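Local coordinates for protein endoglucanase (Ganoderma lucidum, PDB 5D8Z) that probably hydrolyses internal beta-1,4-glucosidic bonds of cellulose and related glucans as an endoglucanase of glycoside hydrolase family 5, at residues A47-T52 with W98-A103; Q82-G87 with A141-S146; A107-G112 with N154-F159; A180-I185 with K218-P223. One frame throughout, in Å; residues are numbered along the deposited sequence.

In the fold
Starting from the N terminus, contact 1 brings the loop after strand 24-30 back onto helix 95-110, closing 45 residues. Contact 2 opens inside that span, at helix 81-85, and closes beyond it on helix 137-149, so the two cross; Phe83 packs against both Ala47 and Glu100. Contact 3 opens farther along helix 95-110, just after contact 1 has closed, and crosses contact 2 to reach the start of strand 157-160. Contact 4 follows all three, joining helix 171-187 to the approach to strand 230-235. Trp144, packed on Phe159 and Ala181, bridges contacts 2, 3 and 4. Together they tie outer helices and loops to one another and, in contact 3, to a strand of the closed eight-stranded parallel barrel.

Contact 1 (A47-T52 with W98-A103); sequences AWPPLT and WAEYDA
Leu51 and Glu100 share a first torsion that sets CG anti to the carbonyl carbon and beside the backbone N (chi1 -72° and -85°), and it turns both side chains into the interface between the loop 47-52 and the helix 98-103. The leucine uses one branch: Leu51 CD1 rests on the helix surface, 3.9 Å from Ala103 CB and 4.1 Å from Glu100 O. Glu100 is extended beyond CG, and its OE1 comes to 4.1 Å from Pro49 CG, the proline ring and the glutamate chain passing at a slant. All of this is van der Waals packing.

Pro50, between the two loop residues that face the helix, is the centre of an inverse gamma turn, closed by a weak bond from Leu51 N to Pro49 O, which is consistent with both being turned to the same side. Leu104 of the same helix packs on Pro50 and Leu51. Tyr54 and Phe83 touch the glutamate chain, while Phe32 touches Pro49. The pattern, a long loop after the first barrel strand folded across the helix that precedes the third, belongs to the outer layer of a family 5 TIM barrel.

Contact 2 (Q82-G87 with A141-S146); sequences QFITDG and AALWSS
Leu143 CD1 is the single methyl through which the helix 141-146 meets the segment 82-87. Leu143 CD1 lies 4.0 Å from Ile84 CG2 and 4.1 Å from Thr85 CG2, and the leucine chain crosses each of these two side chains at about a right angle. The first shell is thus three methyl groups, all buried, and the interface is small, 95 Å² over both sides.

What points these methyls at one another lies a step back. In Leu143, CG stands anti to the backbone N (chi1 177°), which carries the branched end out from its helix toward the shorter one. Thr85 has OG1 between its backbone N and carbonyl carbon (chi1 65°), and CG2 is thereby left to face the leucine. The hydroxyl is turned to the backbone instead, bonded most strongly to the carbonyl of Val88 and also paired with that of Trp81. The chain leaves the short helix just after Thr85, with Gly87 N bonded back to Gln82 O at 3.0 Å.

Farther out, Ser146 OG bonds to the carbonyl of Gly91, a second tie between the helix 137-149 and the chain that follows helix 81-85. Trp144 meets Phe140 edge-to-face and packs on helix 171-187. The short helix 81-85, in the connection between strand 74-79 and the barrel helix 95-110, is thus packed on helix 137-149, which follows strand 114-119, in a family 5 TIM barrel.

Contact 3 (A107-G112 with N154-F159); sequences ACLDAG and NDKIIF
Asn154 OD1 receives the backbone N-H of Lys156 at 3.2 Å, with a fairly straight N-H...O angle of 156° and the donor tilted 25° from the carbonyl plane. This is an Asx turn, and it coincides with the start of a type I beta turn running from Asn154 to Ile157. With its oxygen held by the turn, the amide directs ND2 to the other side of the contact, where it lies against Leu109 CD1; leucine and asparagine approach from opposite directions.

Leu109 carries the helix side of the contact alone among side chains. Its CG, anti to the carbonyl carbon (chi1 -69°), reaches out so that the two methyls divide the turn between them: Leu109 CD1 touches the amide of Asn154 and lies 4.2 Å from Ile157 CD1, while CD2 packs on Lys156 CB. The lysine's aliphatic base does the touching, and its chain then bends at chi2 and again at chi4. An alanine at the Asn154 position would remove the side-chain acceptor, and is likely to leave Lys156 N without this partner, free the turn to shift, and open a gap beside Leu109 CD1.

Beyond Leu109 the helix ends in a Schellman motif at Gly112, whose N bonds to Leu109 O at 2.9 Å. The chain then enters strand 114-119, and the disulfide Cys108-Cys115 spans the turn. Strand 157-160 runs parallel to that strand and begins directly after the Asx turn. The contact therefore joins two neighbouring entries into the barrel strands, at the N-terminal rim of the TIM barrel.

Contact 4 (A180-I185 with K218-P223); sequences AAVTAI and KKVTNP
Val182 is the close-packed centre of this contact, and both of its methyls are engaged. Val182 CG2 meets Val220 CG1 at 3.8 Å, the two valine side chains passing obliquely, and Val182 CG1 lies 4.1 Å from the carbonyl oxygen Thr221 O. Val220 presents CG1 because that methyl stands anti to its own backbone N (chi1 163°). Each of these valines is buried, and Ile195 and Leu197 of the barrel strand 194-198 back them from the inner side.

Toward the surface the fit slackens. Thr183 and Pro223 cover part of each other's segments without coming into close contact, and Pro223 is exposed. The CB of Thr221 points away from the helix, and Thr221 OG1 donates to Asn222 O at 2.7 Å, the donor 16° off the carbonyl plane; this bond is local to the loop and probably helps to fix its course. The carbonyl oxygen of Thr221 takes a hydrogen bond from Gln179 NE2, one turn of helix before Thr183, whose hydroxyl is also bonded to that amide. Gln179 thus ties the loop to the helix by a polar bond beside the valine pair.

Helix 171-187 is held between two neighbours here. On one flank Ala181 and Ile185 pack on Trp144 of helix 137-149, on the other lies the loop 218-223, which leads from helix 213-218 toward strand 230-235, and strand 194-198 runs beneath.

Contact 1 (A47-T52 with W98-A103)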
loop_
_atom_site.group_PDB
_atom_site.type_symbol
_atom_site.label_atom_id
_atom_site.label_comp_id
_atom_site.label_asym_id
_atom_site.label_seq_id
_atom_site.Cartn_x
_atom_site.Cartn_y
_atom_site.Cartn_z
ATOM N N ALA A 47 16.369 6.546 4.733
ATOM C CA ALA A 47 15.195 7.089 4.067
ATOM C C ALA A 47 15.582 8.097 3.003
ATOM O O ALA A 47 16.395 8.986 3.275
ATOM C CB ALA A 47 14.287 7.758 5.069
ATOM N N TRP A 48 14.950 7.981 1.825
ATOM C CA TRP A 48 15.350 8.703 0.627
ATOM C C TRP A 48 14.141 9.162 -0.153
ATOM O O TRP A 48 13.628 8.437 -0.992
ATOM C CB TRP A 48 16.238 7.829 -0.257
ATOM C CG TRP A 48 16.774 8.539 -1.516
ATOM C CD1 TRP A 48 16.888 9.900 -1.722
ATOM C CD2 TRP A 48 17.276 7.916 -2.702
ATOM N NE1 TRP A 48 17.385 10.149 -2.975
ATOM C CE2 TRP A 48 17.646 8.954 -3.596
ATOM C CE3 TRP A 48 17.421 6.588 -3.110
ATOM C CZ2 TRP A 48 18.180 8.700 -4.864
ATOM C CZ3 TRP A 48 17.950 6.337 -4.375
ATOM C CH2 TRP A 48 18.324 7.390 -5.237
ATOM N N PRO A 49 13.708 10.400 0.098
ATOM C CA PRO A 49 12.507 10.938 -0.475
ATOM C C PRO A 49 12.614 11.014 -1.985
ATOM O O PRO A 49 13.581 11.577 -2.486
ATOM C CB PRO A 49 12.463 12.359 0.075
ATOM C CG PRO A 49 13.350 12.355 1.252
ATOM C CD PRO A 49 14.422 11.406 0.884
ATOM N N PRO A 50 11.620 10.475 -2.705
ATOM C CA PRO A 50 11.551 10.532 -4.149
ATOM C C PRO A 50 10.968 11.841 -4.633
ATOM O O PRO A 50 9.946 11.862 -5.297
ATOM C CB PRO A 50 10.645 9.354 -4.493
ATOM C CG PRO A 50 9.725 9.253 -3.331
ATOM C CD PRO A 50 10.521 9.677 -2.136
ATOM N N LEU A 51 11.633 12.932 -4.301
ATOM C CA LEU A 51 11.273 14.259 -4.799
ATOM C C LEU A 51 12.535 14.942 -5.275
ATOM O O LEU A 51 13.534 14.884 -4.587
ATOM C CB LEU A 51 10.649 15.100 -3.676
ATOM C CG LEU A 51 9.245 14.664 -3.269
ATOM C CD1 LEU A 51 8.779 15.285 -1.973
ATOM C CD2 LEU A 51 8.270 15.011 -4.365
ATOM N N THR A 52 12.505 15.557 -6.457
ATOM C CA THR A 52 13.465 16.599 -6.772
ATOM C C THR A 52 13.346 17.516 -5.551
ATOM O O THR A 52 12.243 17.624 -4.991
ATOM C CB THR A 52 13.032 17.330 -8.063
ATOM O OG1 THR A 52 12.967 16.400 -9.162
ATOM C CG2 THR A 52 13.987 18.478 -8.376
ATOM N N TRP A 98 8.305 15.025 8.829
ATOM C CA TRP A 98 6.958 15.097 8.327
ATOM C C TRP A 98 6.814 16.130 7.218
ATOM O O TRP A 98 6.047 15.947 6.266
ATOM C CB TRP A 98 5.989 15.405 9.464
ATOM C CG TRP A 98 4.599 15.441 8.972
ATOM C CD1 TRP A 98 3.864 16.550 8.640
ATOM C CD2 TRP A 98 3.782 14.312 8.692
ATOM N NE1 TRP A 98 2.629 16.165 8.189
ATOM C CE2 TRP A 98 2.555 14.793 8.216
ATOM C CE3 TRP A 98 3.970 12.939 8.803
ATOM C CZ2 TRP A 98 1.518 13.945 7.841
ATOM C CZ3 TRP A 98 2.936 12.093 8.425
ATOM C CH2 TRP A 98 1.731 12.603 7.944
ATOM N N ALA A 99 7.524 17.237 7.330
ATOM C CA ALA A 99 7.508 18.217 6.240
ATOM C C ALA A 99 7.931 17.582 4.902
ATOM O O ALA A 99 7.268 17.771 3.867
ATOM C CB ALA A 99 8.414 19.358 6.582
ATOM N N GLU A 100 9.004 16.794 4.938
ATOM C CA GLU A 100 9.429 16.051 3.772
ATOM C C GLU A 100 8.309 15.162 3.254
ATOM O O GLU A 100 7.946 15.224 2.072
ATOM C CB GLU A 100 10.691 15.241 4.073
ATOM C CG GLU A 100 11.977 16.061 3.888
ATOM C CD GLU A 100 13.250 15.441 4.491
ATOM O OE1 GLU A 100 13.309 14.230 4.870
ATOM O OE2 GLU A 100 14.241 16.197 4.565
ATOM N N TYR A 101 7.709 14.373 4.142
ATOM C CA TYR A 101 6.763 13.369 3.689
ATOM C C TYR A 101 5.473 13.987 3.232
ATOM O O TYR A 101 4.849 13.507 2.289
ATOM C CB TYR A 101 6.521 12.325 4.750
ATOM C CG TYR A 101 5.511 11.279 4.346
ATOM C CD1 TYR A 101 5.820 10.291 3.424
ATOM C CD2 TYR A 101 4.230 11.281 4.883
ATOM C CE1 TYR A 101 4.873 9.325 3.068
ATOM C CE2 TYR A 101 3.299 10.326 4.534
ATOM C CZ TYR A 101 3.623 9.364 3.637
ATOM O OH TYR A 101 2.673 8.461 3.329
ATOM N N ASP A 102 5.065 15.062 3.880
ATOM C CA ASP A 102 3.860 15.743 3.457
ATOM C C ASP A 102 4.055 16.290 2.045
ATOM O O ASP A 102 3.127 16.216 1.241
ATOM C CB ASP A 102 3.479 16.862 4.420
ATOM C CG ASP A 102 2.217 17.596 3.982
ATOM O OD1 ASP A 102 1.168 16.934 3.826
ATOM O OD2 ASP A 102 2.275 18.833 3.789
ATOM N N ALA A 103 5.245 16.811 1.723
ATOM C CA ALA A 103 5.498 17.334 0.339
ATOM C C ALA A 103 5.225 16.291 -0.734
ATOM O O ALA A 103 4.834 16.607 -1.819
ATOM C CB ALA A 103 6.900 17.865 0.183
#

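Contact 2 (Q82-G87 with A141-S146)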
loop_
_atom_site.group_PDB
_atom_site.type_symbol
_atom_site.label_atom_id
_atom_site.label_comp_id
_atom_site.label_asym_id
_atom_site.label_seq_id
_atom_site.Cartn_x
_atom_site.Cartn_y
_atom_site.Cartn_z
ATOM N N GLN A 82 9.572 4.910 12.181
ATOM C CA GLN A 82 10.743 5.569 12.673
ATOM C C GLN A 82 10.942 6.932 11.987
ATOM O O GLN A 82 11.127 7.947 12.615
ATOM C CB GLN A 82 11.909 4.650 12.493
ATOM C CG GLN A 82 11.932 3.516 13.504
ATOM C CD GLN A 82 11.286 2.217 13.047
ATOM O OE1 GLN A 82 10.352 2.202 12.242
ATOM N NE2 GLN A 82 11.780 1.102 13.589
ATOM N N PHE A 83 10.813 6.994 10.699
ATOM C CA PHE A 83 10.942 8.273 10.054
ATOM C C PHE A 83 9.915 9.291 10.573
ATOM O O PHE A 83 10.222 10.466 10.819
ATOM C CB PHE A 83 10.812 8.079 8.544
ATOM C CG PHE A 83 11.083 9.312 7.758
ATOM C CD1 PHE A 83 12.377 9.679 7.467
ATOM C CD2 PHE A 83 10.035 10.107 7.312
ATOM C CE1 PHE A 83 12.635 10.813 6.736
ATOM C CE2 PHE A 83 10.274 11.261 6.595
ATOM C CZ PHE A 83 11.579 11.618 6.308
ATOM N N ILE A 84 8.687 8.848 10.741
ATOM C CA ILE A 84 7.626 9.766 11.108
ATOM C C ILE A 84 7.903 10.367 12.443
ATOM O O ILE A 84 7.599 11.539 12.665
ATOM C CB ILE A 84 6.284 9.055 11.204
ATOM C CG1 ILE A 84 5.813 8.714 9.810
ATOM C CG2 ILE A 84 5.264 9.950 11.879
ATOM C CD1 ILE A 84 4.738 7.673 9.771
ATOM N N THR A 85 8.449 9.559 13.342
ATOM C CA THR A 85 8.657 9.976 14.720
ATOM C C THR A 85 10.130 10.187 15.130
ATOM O O THR A 85 10.426 10.406 16.309
ATOM C CB THR A 85 8.089 8.892 15.633
ATOM O OG1 THR A 85 8.858 7.686 15.450
ATOM C CG2 THR A 85 6.621 8.664 15.306
ATOM N N ASP A 86 11.042 10.095 14.168
ATOM C CA ASP A 86 12.484 10.031 14.438
ATOM C C ASP A 86 12.878 9.004 15.514
ATOM O O ASP A 86 13.370 9.356 16.591
ATOM C CB ASP A 86 13.067 11.419 14.761
ATOM C CG ASP A 86 14.601 11.465 14.632
ATOM O OD1 ASP A 86 15.166 11.055 13.578
ATOM O OD2 ASP A 86 15.251 11.922 15.594
ATOM N N GLY A 87 12.644 7.732 15.218
ATOM C CA GLY A 87 13.142 6.680 16.059
ATOM C C GLY A 87 12.280 6.165 17.189
ATOM O O GLY A 87 12.623 5.149 17.742
ATOM N N ALA A 141 -1.754 3.159 18.180
ATOM C CA ALA A 141 -2.971 3.922 17.987
ATOM C C ALA A 141 -2.659 5.401 18.001
ATOM O O ALA A 141 -3.112 6.163 17.159
ATOM C CB ALA A 141 -3.928 3.578 19.094
ATOM N N ALA A 142 -1.864 5.794 18.973
ATOM C CA ALA A 142 -1.344 7.143 19.041
ATOM C C ALA A 142 -0.807 7.601 17.683
ATOM O O ALA A 142 -1.140 8.707 17.216
ATOM C CB ALA A 142 -0.234 7.220 20.075
ATOM N N LEU A 143 0.018 6.760 17.063
ATOM C CA LEU A 143 0.607 7.105 15.791
ATOM C C LEU A 143 -0.446 7.488 14.791
ATOM O O LEU A 143 -0.394 8.552 14.153
ATOM C CB LEU A 143 1.412 5.948 15.226
ATOM C CG LEU A 143 1.989 6.267 13.845
ATOM C CD1 LEU A 143 2.992 7.412 13.954
ATOM C CD2 LEU A 143 2.616 5.026 13.212
ATOM N N TRP A 144 -1.410 6.608 14.650
ATOM C CA TRP A 144 -2.469 6.867 13.708
ATOM C C TRP A 144 -3.365 8.044 14.078
ATOM O O TRP A 144 -3.893 8.691 13.204
ATOM C CB TRP A 144 -3.281 5.610 13.495
ATOM C CG TRP A 144 -2.601 4.734 12.594
ATOM C CD1 TRP A 144 -2.006 3.552 12.891
ATOM C CD2 TRP A 144 -2.386 4.969 11.205
ATOM N NE1 TRP A 144 -1.462 3.006 11.751
ATOM C CE2 TRP A 144 -1.667 3.877 10.703
ATOM C CE3 TRP A 144 -2.753 5.996 10.326
ATOM C CZ2 TRP A 144 -1.319 3.775 9.365
ATOM C CZ3 TRP A 144 -2.394 5.898 9.013
ATOM C CH2 TRP A 144 -1.688 4.798 8.541
ATOM N N SER A 145 -3.532 8.343 15.352
ATOM C CA SER A 145 -4.302 9.505 15.696
ATOM C C SER A 145 -3.607 10.699 15.059
ATOM O O SER A 145 -4.244 11.502 14.368
ATOM C CB SER A 145 -4.394 9.674 17.212
ATOM O OG SER A 145 -5.315 10.699 17.562
ATOM N N SER A 146 -2.301 10.807 15.264
ATOM C CA SER A 146 -1.581 11.962 14.783
ATOM C C SER A 146 -1.611 12.064 13.276
ATOM O O SER A 146 -1.797 13.165 12.740
ATOM C CB SER A 146 -0.130 11.899 15.201
ATOM O OG SER A 146 -0.039 11.682 16.587
#

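Contact 3 (A107-G112 with N154-F159)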
loop_
_atom_site.group_PDB
_atom_site.type_symbol
_atom_site.label_atom_id
_atom_site.label_comp_id
_atom_site.label_asym_id
_atom_site.label_seq_id
_atom_site.Cartn_x
_atom_site.Cartn_y
_atom_site.Cartn_z
ATOM N N ALA A 107 2.194 16.532 -3.431
ATOM C CA ALA A 107 2.401 16.307 -4.858
ATOM C C ALA A 107 1.440 15.303 -5.417
ATOM O O ALA A 107 1.065 15.373 -6.576
ATOM C CB ALA A 107 3.811 15.828 -5.126
ATOM N N CYS A 108 1.091 14.328 -4.610
ATOM C CA CYS A 108 0.144 13.305 -5.036
ATOM C C CYS A 108 -1.248 13.918 -5.194
ATOM O O CYS A 108 -1.970 13.647 -6.152
ATOM C CB CYS A 108 0.134 12.163 -4.026
ATOM S SG CYS A 108 -1.215 10.993 -4.207
ATOM N N LEU A 109 -1.613 14.774 -4.263
ATOM C CA LEU A 109 -2.895 15.437 -4.356
ATOM C C LEU A 109 -2.917 16.456 -5.484
ATOM O O LEU A 109 -3.918 16.552 -6.206
ATOM C CB LEU A 109 -3.238 16.088 -3.027
ATOM C CG LEU A 109 -3.524 15.035 -1.957
ATOM C CD1 LEU A 109 -3.499 15.675 -0.579
ATOM C CD2 LEU A 109 -4.853 14.332 -2.211
ATOM N N ASP A 110 -1.811 17.188 -5.639
ATOM C CA ASP A 110 -1.710 18.220 -6.668
ATOM C C ASP A 110 -1.792 17.590 -8.047
ATOM O O ASP A 110 -2.284 18.209 -8.962
ATOM C CB ASP A 110 -0.414 19.052 -6.545
ATOM C CG ASP A 110 -0.423 20.017 -5.336
ATOM O OD1 ASP A 110 -1.508 20.315 -4.791
ATOM O OD2 ASP A 110 0.671 20.468 -4.917
ATOM N N ALA A 111 -1.357 16.346 -8.189
ATOM C CA ALA A 111 -1.477 15.649 -9.460
ATOM C C ALA A 111 -2.903 15.249 -9.820
ATOM O O ALA A 111 -3.144 14.798 -10.928
ATOM C CB ALA A 111 -0.599 14.423 -9.443
ATOM N N GLY A 112 -3.837 15.376 -8.872
ATOM C CA GLY A 112 -5.268 15.064 -9.078
ATOM C C GLY A 112 -5.743 13.691 -8.597
ATOM O O GLY A 112 -6.822 13.249 -8.977
ATOM N N ASN A 154 -9.490 15.901 4.669
ATOM C CA ASN A 154 -9.175 15.600 3.266
ATOM C C ASN A 154 -9.624 14.214 2.862
ATOM O O ASN A 154 -9.051 13.240 3.313
ATOM C CB ASN A 154 -7.658 15.721 3.079
ATOM C CG ASN A 154 -7.234 15.776 1.622
ATOM O OD1 ASN A 154 -7.903 15.243 0.712
ATOM N ND2 ASN A 154 -6.086 16.411 1.394
ATOM N N ASP A 155 -10.625 14.116 1.995
ATOM C CA ASP A 155 -11.248 12.803 1.684
ATOM C C ASP A 155 -10.519 12.018 0.600
ATOM O O ASP A 155 -10.920 10.909 0.290
ATOM C CB ASP A 155 -12.730 12.927 1.252
ATOM C CG ASP A 155 -13.454 14.096 1.913
ATOM O OD1 ASP A 155 -13.089 15.261 1.608
ATOM O OD2 ASP A 155 -14.394 13.850 2.712
ATOM N N LYS A 156 -9.490 12.611 -0.007
ATOM C CA LYS A 156 -8.700 11.938 -1.036
ATOM C C LYS A 156 -7.590 11.078 -0.409
ATOM O O LYS A 156 -6.936 10.303 -1.101
ATOM C CB LYS A 156 -8.119 12.969 -2.010
ATOM C CG LYS A 156 -9.119 13.553 -3.014
ATOM C CD LYS A 156 -9.432 12.545 -4.106
ATOM C CE LYS A 156 -10.720 12.869 -4.861
ATOM N NZ LYS A 156 -10.537 13.763 -6.055
ATOM N N ILE A 157 -7.410 11.191 0.906
ATOM C CA ILE A 157 -6.507 10.327 1.650
ATOM C C ILE A 157 -7.114 8.953 2.016
ATOM O O ILE A 157 -8.329 8.795 2.173
ATOM C CB ILE A 157 -6.016 11.027 2.911
ATOM C CG1 ILE A 157 -5.476 12.416 2.578
ATOM C CG2 ILE A 157 -4.892 10.232 3.550
ATOM C CD1 ILE A 157 -4.134 12.393 1.890
ATOM N N ILE A 158 -6.249 7.954 2.096
ATOM C CA ILE A 158 -6.626 6.567 2.320
ATOM C C ILE A 158 -5.574 6.054 3.253
ATOM O O ILE A 158 -4.420 6.039 2.907
ATOM C CB ILE A 158 -6.513 5.752 1.028
ATOM C CG1 ILE A 158 -7.695 6.053 0.106
ATOM C CG2 ILE A 158 -6.389 4.255 1.303
ATOM C CD1 ILE A 158 -7.556 5.513 -1.316
ATOM N N PHE A 159 -5.962 5.645 4.443
ATOM C CA PHE A 159 -4.987 5.297 5.462
ATOM C C PHE A 159 -4.667 3.821 5.385
ATOM O O PHE A 159 -5.544 2.978 5.602
ATOM C CB PHE A 159 -5.520 5.605 6.839
ATOM C CG PHE A 159 -5.980 6.994 7.010
ATOM C CD1 PHE A 159 -5.124 7.950 7.482
ATOM C CD2 PHE A 159 -7.302 7.331 6.781
ATOM C CE1 PHE A 159 -5.556 9.260 7.690
ATOM C CE2 PHE A 159 -7.763 8.623 7.010
ATOM C CZ PHE A 159 -6.884 9.599 7.459
#

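Contact 4 (A180-I185 with K218-P223)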
loop_
_atom_site.group_PDB
_atom_site.type_symbol
_atom_site.label_atom_id
_atom_site.label_comp_id
_atom_site.label_asym_id
_atom_site.label_seq_id
_atom_site.Cartn_x
_atom_site.Cartn_y
_atom_site.Cartn_z
ATOM N N ALA A 180 -7.716 -0.833 17.130
ATOM C CA ALA A 180 -7.253 0.295 17.880
ATOM C C ALA A 180 -6.897 1.459 16.951
ATOM O O ALA A 180 -7.227 2.626 17.243
ATOM C CB ALA A 180 -6.075 -0.098 18.741
ATOM N N ALA A 181 -6.223 1.154 15.843
ATOM C CA ALA A 181 -5.859 2.209 14.873
ATOM C C ALA A 181 -7.106 2.837 14.252
ATOM O O ALA A 181 -7.242 4.062 14.211
ATOM C CB ALA A 181 -4.968 1.642 13.788
ATOM N N VAL A 182 -8.032 1.992 13.806
ATOM C CA VAL A 182 -9.237 2.496 13.180
ATOM C C VAL A 182 -9.912 3.486 14.107
ATOM O O VAL A 182 -10.181 4.653 13.740
ATOM C CB VAL A 182 -10.263 1.403 12.931
ATOM C CG1 VAL A 182 -11.570 2.061 12.532
ATOM C CG2 VAL A 182 -9.780 0.365 11.895
ATOM N N THR A 183 -10.166 3.033 15.331
ATOM C CA THR A 183 -10.781 3.892 16.309
ATOM C C THR A 183 -9.987 5.171 16.493
ATOM O O THR A 183 -10.550 6.249 16.567
ATOM C CB THR A 183 -10.916 3.170 17.648
ATOM O OG1 THR A 183 -11.761 2.032 17.482
ATOM C CG2 THR A 183 -11.522 4.099 18.691
ATOM N N ALA A 184 -8.664 5.072 16.560
ATOM C CA ALA A 184 -7.881 6.299 16.667
ATOM C C ALA A 184 -8.186 7.179 15.472
ATOM O O ALA A 184 -8.399 8.383 15.629
ATOM C CB ALA A 184 -6.388 6.021 16.765
ATOM N N ILE A 185 -8.238 6.579 14.287
ATOM C CA ILE A 185 -8.364 7.365 13.039
ATOM C C ILE A 185 -9.710 8.131 12.937
ATOM O O ILE A 185 -9.744 9.303 12.524
ATOM C CB ILE A 185 -8.167 6.480 11.784
ATOM C CG1 ILE A 185 -6.705 6.054 11.651
ATOM C CG2 ILE A 185 -8.566 7.225 10.537
ATOM C CD1 ILE A 185 -6.483 4.844 10.760
ATOM N N LYS A 218 -12.825 -9.275 9.600
ATOM C CA LYS A 218 -14.258 -9.006 9.441
ATOM C C LYS A 218 -14.925 -8.384 10.708
ATOM O O LYS A 218 -15.910 -7.669 10.590
ATOM C CB LYS A 218 -15.021 -10.237 8.952
ATOM C CG LYS A 218 -16.446 -9.861 8.619
ATOM C CD LYS A 218 -17.230 -10.938 7.920
ATOM C CE LYS A 218 -18.668 -10.448 7.756
ATOM N NZ LYS A 218 -19.649 -11.513 7.429
ATOM N N LYS A 219 -14.360 -8.604 11.895
ATOM C CA LYS A 219 -14.952 -8.100 13.143
ATOM C C LYS A 219 -14.660 -6.652 13.433
ATOM O O LYS A 219 -15.265 -6.069 14.318
ATOM C CB LYS A 219 -14.496 -8.948 14.316
ATOM C CG LYS A 219 -14.920 -10.407 14.158
ATOM C CD LYS A 219 -14.264 -11.343 15.162
ATOM C CE LYS A 219 -14.051 -12.707 14.521
ATOM N NZ LYS A 219 -13.936 -13.837 15.487
ATOM N N VAL A 220 -13.744 -6.064 12.671
ATOM C CA VAL A 220 -13.269 -4.705 12.902
ATOM C C VAL A 220 -14.314 -3.705 12.435
ATOM O O VAL A 220 -14.747 -3.758 11.302
ATOM C CB VAL A 220 -11.952 -4.474 12.127
ATOM C CG1 VAL A 220 -11.608 -2.998 11.982
ATOM C CG2 VAL A 220 -10.837 -5.224 12.797
ATOM N N THR A 221 -14.674 -2.752 13.263
ATOM C CA THR A 221 -15.740 -1.864 12.888
ATOM C C THR A 221 -15.390 -0.457 13.310
ATOM O O THR A 221 -14.526 -0.271 14.175
ATOM C CB THR A 221 -17.116 -2.303 13.528
ATOM O OG1 THR A 221 -17.375 -1.570 14.727
ATOM C CG2 THR A 221 -17.162 -3.801 13.866
ATOM N N ASN A 222 -16.081 0.512 12.692
ATOM C CA ASN A 222 -15.955 1.937 13.020
ATOM C C ASN A 222 -16.576 2.086 14.387
ATOM O O ASN A 222 -17.209 1.138 14.866
ATOM C CB ASN A 222 -16.752 2.805 12.025
ATOM C CG ASN A 222 -16.276 2.679 10.580
ATOM O OD1 ASN A 222 -17.010 2.217 9.706
ATOM N ND2 ASN A 222 -15.064 3.115 10.323
ATOM N N PRO A 223 -16.465 3.276 15.004
ATOM C CA PRO A 223 -17.106 3.485 16.312
ATOM C C PRO A 223 -18.630 3.223 16.320
ATOM O O PRO A 223 -19.136 2.593 17.249
ATOM C CB PRO A 223 -16.804 4.958 16.641
ATOM C CG PRO A 223 -15.650 5.318 15.781
ATOM C CD PRO A 223 -15.823 4.503 14.523
#